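Local coordinates for protein gingipain R2 Pro-Domain (Porphyromonas gingivalis, PDB 4IEF) that probably keeps the cysteine protease gingipain R2 latent as its N-terminal pro-domain until maturation, and may assist its folding, at residues Tyr116-Gly119 against Gln120-Glu124; Gln155-Pro158 against Val159-Thr162. All coordinates share one frame; numbering follows the deposited sequence.

Interaction 1 (Tyr116-Gly119 against Gln120-Glu124); sequences YVYG and QSYNE
A short 3-10 turn at Gln120-Asn123, in the long loop between strands 79-93 and 133-141, brings Tyr118 and Tyr122 together as a T-shaped (edge-to-face) aromatic pair. The edge of Tyr118 is aimed at the face of Tyr122, with ring centroids 4.7 Å apart and planes at 86°. With CG anti to its carbonyl carbon (chi1 -65°), Tyr118 presents CD2, which does most of the touching: it stands 3.3 Å above the plane of the Tyr122 ring, over its centre, while the neighbouring CE2 comes within 3.6 Å of Tyr122 CE2. Each hydroxyl is hydrogen-bonded elsewhere, Tyr118 OH to Thr42 OG1 and Tyr122 OH to the carbonyl oxygen of Ile98, which probably limits how far either ring can shift. Pro64 also packs on Tyr122.

A backbone hydrogen bond from Tyr122 N to Gly119 O, 3.3 Å long and nearly straight at the hydrogen (164°), closes the turn Gly119-Tyr122, although the donor stands well above the carbonyl plane. Asn123 then reaches back along the turn: its ND2 makes a weak hydrogen bond to Gln120 O. A water bridges the two ends, donating to Gly119 O at 3.0 Å and weakly accepting from Asn123 ND2 at 3.2 Å.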
loop_
_atom_site.group_PDB
_atom_site.type_symbol
_atom_site.label_atom_id
_atom_site.label_comp_id
_atom_site.label_asym_id
_atom_site.label_seq_id
_atom_site.Cartn_x
_atom_site.Cartn_y
_atom_site.Cartn_z
ATOM N N TYR A 116 -20.663 14.205 20.236
ATOM C CA TYR A 116 -19.748 15.333 20.122
ATOM C C TYR A 116 -19.639 15.960 21.515
ATOM O O TYR A 116 -20.652 16.389 22.068
ATOM C CB TYR A 116 -20.265 16.331 19.071
ATOM C CG TYR A 116 -20.126 15.845 17.642
ATOM C CD1 TYR A 116 -21.172 15.186 17.004
ATOM C CD2 TYR A 116 -18.963 16.072 16.922
ATOM C CE1 TYR A 116 -21.052 14.746 15.684
ATOM C CE2 TYR A 116 -18.834 15.647 15.602
ATOM C CZ TYR A 116 -19.879 14.981 14.985
ATOM O OH TYR A 116 -19.736 14.549 13.686
ATOM N N VAL A 117 -18.447 15.920 22.117
ATOM C CA VAL A 117 -18.215 16.446 23.462
ATOM C C VAL A 117 -17.215 17.609 23.377
ATOM O O VAL A 117 -16.144 17.484 22.781
ATOM C CB VAL A 117 -17.785 15.334 24.475
ATOM C CG1 VAL A 117 -16.565 14.555 23.994
ATOM C CG2 VAL A 117 -17.574 15.883 25.886
ATOM N N TYR A 118 -17.600 18.750 23.956
ATOM C CA TYR A 118 -16.795 19.968 23.989
ATOM C C TYR A 118 -15.770 19.901 25.119
ATOM O O TYR A 118 -16.121 19.557 26.250
ATOM C CB TYR A 118 -17.691 21.211 24.153
ATOM C CG TYR A 118 -18.620 21.449 22.985
ATOM C CD1 TYR A 118 -19.899 20.897 22.961
ATOM C CD2 TYR A 118 -18.233 22.248 21.912
ATOM C CE1 TYR A 118 -20.758 21.108 21.884
ATOM C CE2 TYR A 118 -19.091 22.481 20.835
ATOM C CZ TYR A 118 -20.351 21.900 20.822
ATOM O OH TYR A 118 -21.202 22.112 19.766
ATOM N N GLY A 119 -14.518 20.215 24.797
ATOM C CA GLY A 119 -13.425 20.243 25.764
ATOM C C GLY A 119 -13.250 21.620 26.370
ATOM O O GLY A 119 -13.990 22.540 26.012
ATOM N N GLN A 120 -12.249 21.782 27.267
ATOM C CA GLN A 120 -11.946 23.038 27.956
ATOM C C GLN A 120 -11.488 24.140 26.983
ATOM O O GLN A 120 -11.646 25.324 27.290
ATOM C CB GLN A 120 -10.877 22.807 29.040
ATOM C CG GLN A 120 -11.306 23.257 30.444
ATOM C CD GLN A 120 -11.406 24.766 30.592
ATOM O OE1 GLN A 120 -12.484 25.323 30.843
ATOM N NE2 GLN A 120 -10.279 25.461 30.494
ATOM N N SER A 121 -10.950 23.743 25.802
ATOM C CA SER A 121 -10.487 24.640 24.744
ATOM C C SER A 121 -11.606 25.592 24.253
ATOM O O SER A 121 -11.297 26.668 23.731
ATOM C CB SER A 121 -9.939 23.824 23.575
ATOM O OG SER A 121 -10.915 22.971 22.999
ATOM N N TYR A 122 -12.898 25.204 24.454
ATOM C CA TYR A 122 -14.086 25.983 24.065
ATOM C C TYR A 122 -14.376 27.169 25.022
ATOM O O TYR A 122 -15.296 27.953 24.766
ATOM C CB TYR A 122 -15.323 25.080 23.913
ATOM C CG TYR A 122 -15.444 24.518 22.513
ATOM C CD1 TYR A 122 -14.720 23.391 22.129
ATOM C CD2 TYR A 122 -16.215 25.159 21.546
ATOM C CE1 TYR A 122 -14.769 22.911 20.822
ATOM C CE2 TYR A 122 -16.271 24.687 20.234
ATOM C CZ TYR A 122 -15.556 23.553 19.883
ATOM O OH TYR A 122 -15.628 23.056 18.611
ATOM N N ASN A 123 -13.571 27.323 26.083
ATOM C CA ASN A 123 -13.686 28.441 27.022
ATOM C C ASN A 123 -12.500 29.412 26.849
ATOM O O ASN A 123 -12.451 30.436 27.528
ATOM C CB ASN A 123 -13.768 27.930 28.473
ATOM C CG ASN A 123 -14.928 26.998 28.759
ATOM O OD1 ASN A 123 -16.090 27.405 28.897
ATOM N ND2 ASN A 123 -14.627 25.727 28.927
ATOM N N GLU A 124 -11.572 29.107 25.914
ATOM C CA GLU A 124 -10.366 29.900 25.645
ATOM C C GLU A 124 -10.600 30.913 24.516
ATOM O O GLU A 124 -10.965 30.532 23.401
ATOM C CB GLU A 124 -9.181 28.972 25.310
ATOM C CG GLU A 124 -8.655 28.204 26.512
ATOM C CD GLU A 124 -7.906 26.922 26.209
ATOM O OE1 GLU A 124 -8.149 25.919 26.920
ATOM O OE2 GLU A 124 -7.066 26.918 25.280
HETATM O O HOH W 1 -16.384 23.607 27.396
#

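Interaction 2 (Gln155-Pro158 against Val159-Thr162); sequences QYNP and VTKT
Asn157 meets Thr160 with every heavy atom of its side chain. Its CB lies 3.2 Å from Thr160 OG1, and CG is just as near that oxygen; the two side chains cross at about a right angle. With CG anti to the backbone N (chi1 -171°), the amide is turned over the start of the following turn, where OD1 takes two backbone N-H groups. Thr160 N gives the straighter bond, 3.2 Å from Asn157 OD1 with 165° at the hydrogen, but it approaches from above the carbonyl plane; Val159 N adds a weak one. At the tip, ND2 passes near Thr160 CG2 and is hydrogen-bonded to Asp125 OD1.

This turn links antiparallel strands 144-157 and 162-176, and it closes with a G1 beta bulge: Lys161, in a left-handed backbone conformation (phi 62°), and Thr162 both face Asn157. Asn157 N donates to Thr162 O at 3.0 Å, whereas the bonds that Asn157 O receives from Lys161 N and Thr162 N are weak. Tyr156 runs side by side with Lys161, pointing the same way. Its CD1 comes within 3.4 Å of Thr162 O, its CE1 lies by the Lys161 backbone, and its OH, hydrogen-bonded to Val96 O, is 4.1 Å from Lys161 CG.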
loop_
_atom_site.group_PDB
_atom_site.type_symbol
_atom_site.label_atom_id
_atom_site.label_comp_id
_atom_site.label_asym_id
_atom_site.label_seq_id
_atom_site.Cartn_x
_atom_site.Cartn_y
_atom_site.Cartn_z
ATOM N N GLN A 155 -9.581 28.700 10.949
ATOM C CA GLN A 155 -9.187 29.192 12.269
ATOM C C GLN A 155 -10.455 29.623 13.007
ATOM O O GLN A 155 -11.243 30.400 12.473
ATOM C CB GLN A 155 -8.156 30.327 12.155
ATOM C CG GLN A 155 -6.886 29.959 11.365
ATOM C CD GLN A 155 -5.931 29.030 12.081
ATOM O OE1 GLN A 155 -5.690 29.146 13.286
ATOM N NE2 GLN A 155 -5.316 28.120 11.334
ATOM N N TYR A 156 -10.694 29.057 14.195
ATOM C CA TYR A 156 -11.929 29.303 14.928
ATOM C C TYR A 156 -11.689 29.672 16.374
ATOM O O TYR A 156 -10.990 28.961 17.106
ATOM C CB TYR A 156 -12.835 28.051 14.840
ATOM C CG TYR A 156 -14.143 28.118 15.603
ATOM C CD1 TYR A 156 -15.183 28.939 15.176
ATOM C CD2 TYR A 156 -14.371 27.300 16.706
ATOM C CE1 TYR A 156 -16.399 28.980 15.857
ATOM C CE2 TYR A 156 -15.585 27.327 17.393
ATOM C CZ TYR A 156 -16.597 28.168 16.963
ATOM O OH TYR A 156 -17.795 28.188 17.639
ATOM N N ASN A 157 -12.294 30.798 16.773
ATOM C CA ASN A 157 -12.294 31.296 18.138
ATOM C C ASN A 157 -13.600 30.806 18.777
ATOM O O ASN A 157 -14.671 31.230 18.341
ATOM C CB ASN A 157 -12.149 32.826 18.179
ATOM C CG ASN A 157 -11.915 33.402 19.564
ATOM O OD1 ASN A 157 -12.574 33.044 20.553
ATOM N ND2 ASN A 157 -10.981 34.335 19.663
ATOM N N PRO A 158 -13.542 29.866 19.755
ATOM C CA PRO A 158 -14.787 29.321 20.334
ATOM C C PRO A 158 -15.587 30.290 21.210
ATOM O O PRO A 158 -16.812 30.170 21.271
ATOM C CB PRO A 158 -14.301 28.134 21.171
ATOM C CG PRO A 158 -12.892 27.885 20.759
ATOM C CD PRO A 158 -12.358 29.213 20.344
ATOM N N VAL A 159 -14.915 31.236 21.878
ATOM C CA VAL A 159 -15.546 32.216 22.764
ATOM C C VAL A 159 -16.312 33.280 21.939
ATOM O O VAL A 159 -17.447 33.614 22.292
ATOM C CB VAL A 159 -14.500 32.846 23.732
ATOM C CG1 VAL A 159 -15.039 34.100 24.429
ATOM C CG2 VAL A 159 -14.031 31.823 24.763
ATOM N N THR A 160 -15.702 33.805 20.861
ATOM C CA THR A 160 -16.337 34.842 20.031
ATOM C C THR A 160 -17.247 34.235 18.943
ATOM O O THR A 160 -18.018 34.975 18.320
ATOM C CB THR A 160 -15.283 35.772 19.397
ATOM O OG1 THR A 160 -14.487 35.027 18.480
ATOM C CG2 THR A 160 -14.401 36.466 20.429
ATOM N N LYS A 161 -17.141 32.900 18.706
ATOM C CA LYS A 161 -17.901 32.134 17.693
ATOM C C LYS A 161 -17.576 32.652 16.273
ATOM O O LYS A 161 -18.435 32.650 15.384
ATOM C CB LYS A 161 -19.429 32.167 17.972
ATOM C CG LYS A 161 -19.844 31.358 19.205
ATOM C CD LYS A 161 -21.352 31.349 19.446
ATOM C CE LYS A 161 -22.086 30.311 18.625
ATOM N NZ LYS A 161 -23.456 30.064 19.147
ATOM N N THR A 162 -16.320 33.088 16.074
ATOM C CA THR A 162 -15.857 33.622 14.802
ATOM C C THR A 162 -14.967 32.597 14.094
ATOM O O THR A 162 -13.992 32.086 14.665
ATOM C CB THR A 162 -15.155 34.976 15.007
ATOM O OG1 THR A 162 -16.070 35.880 15.643
ATOM C CG2 THR A 162 -14.671 35.589 13.704
#

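In the fold
Interactions 1 and 2 are two tight turns, in series along the chain, whose centres lie 11 Å apart on the same side of the chain's centre. They touch directly: Pro158 CB packs 3.6 Å from Tyr122 CD2, and Pro158 CG lies equally close to Ser121 O. A methyl of the second turn also meets the tail of the first, Val159 CG2 being 3.5 Å from Asn123 O. Ile98, whose O accepts from Tyr122, also gives its N in a weak hydrogen bond to Tyr156 OH, while Pro64 touches both Tyr122 and Tyr156. The 116-124 part of the long loop is thus packed against the hairpin turn at 155-162.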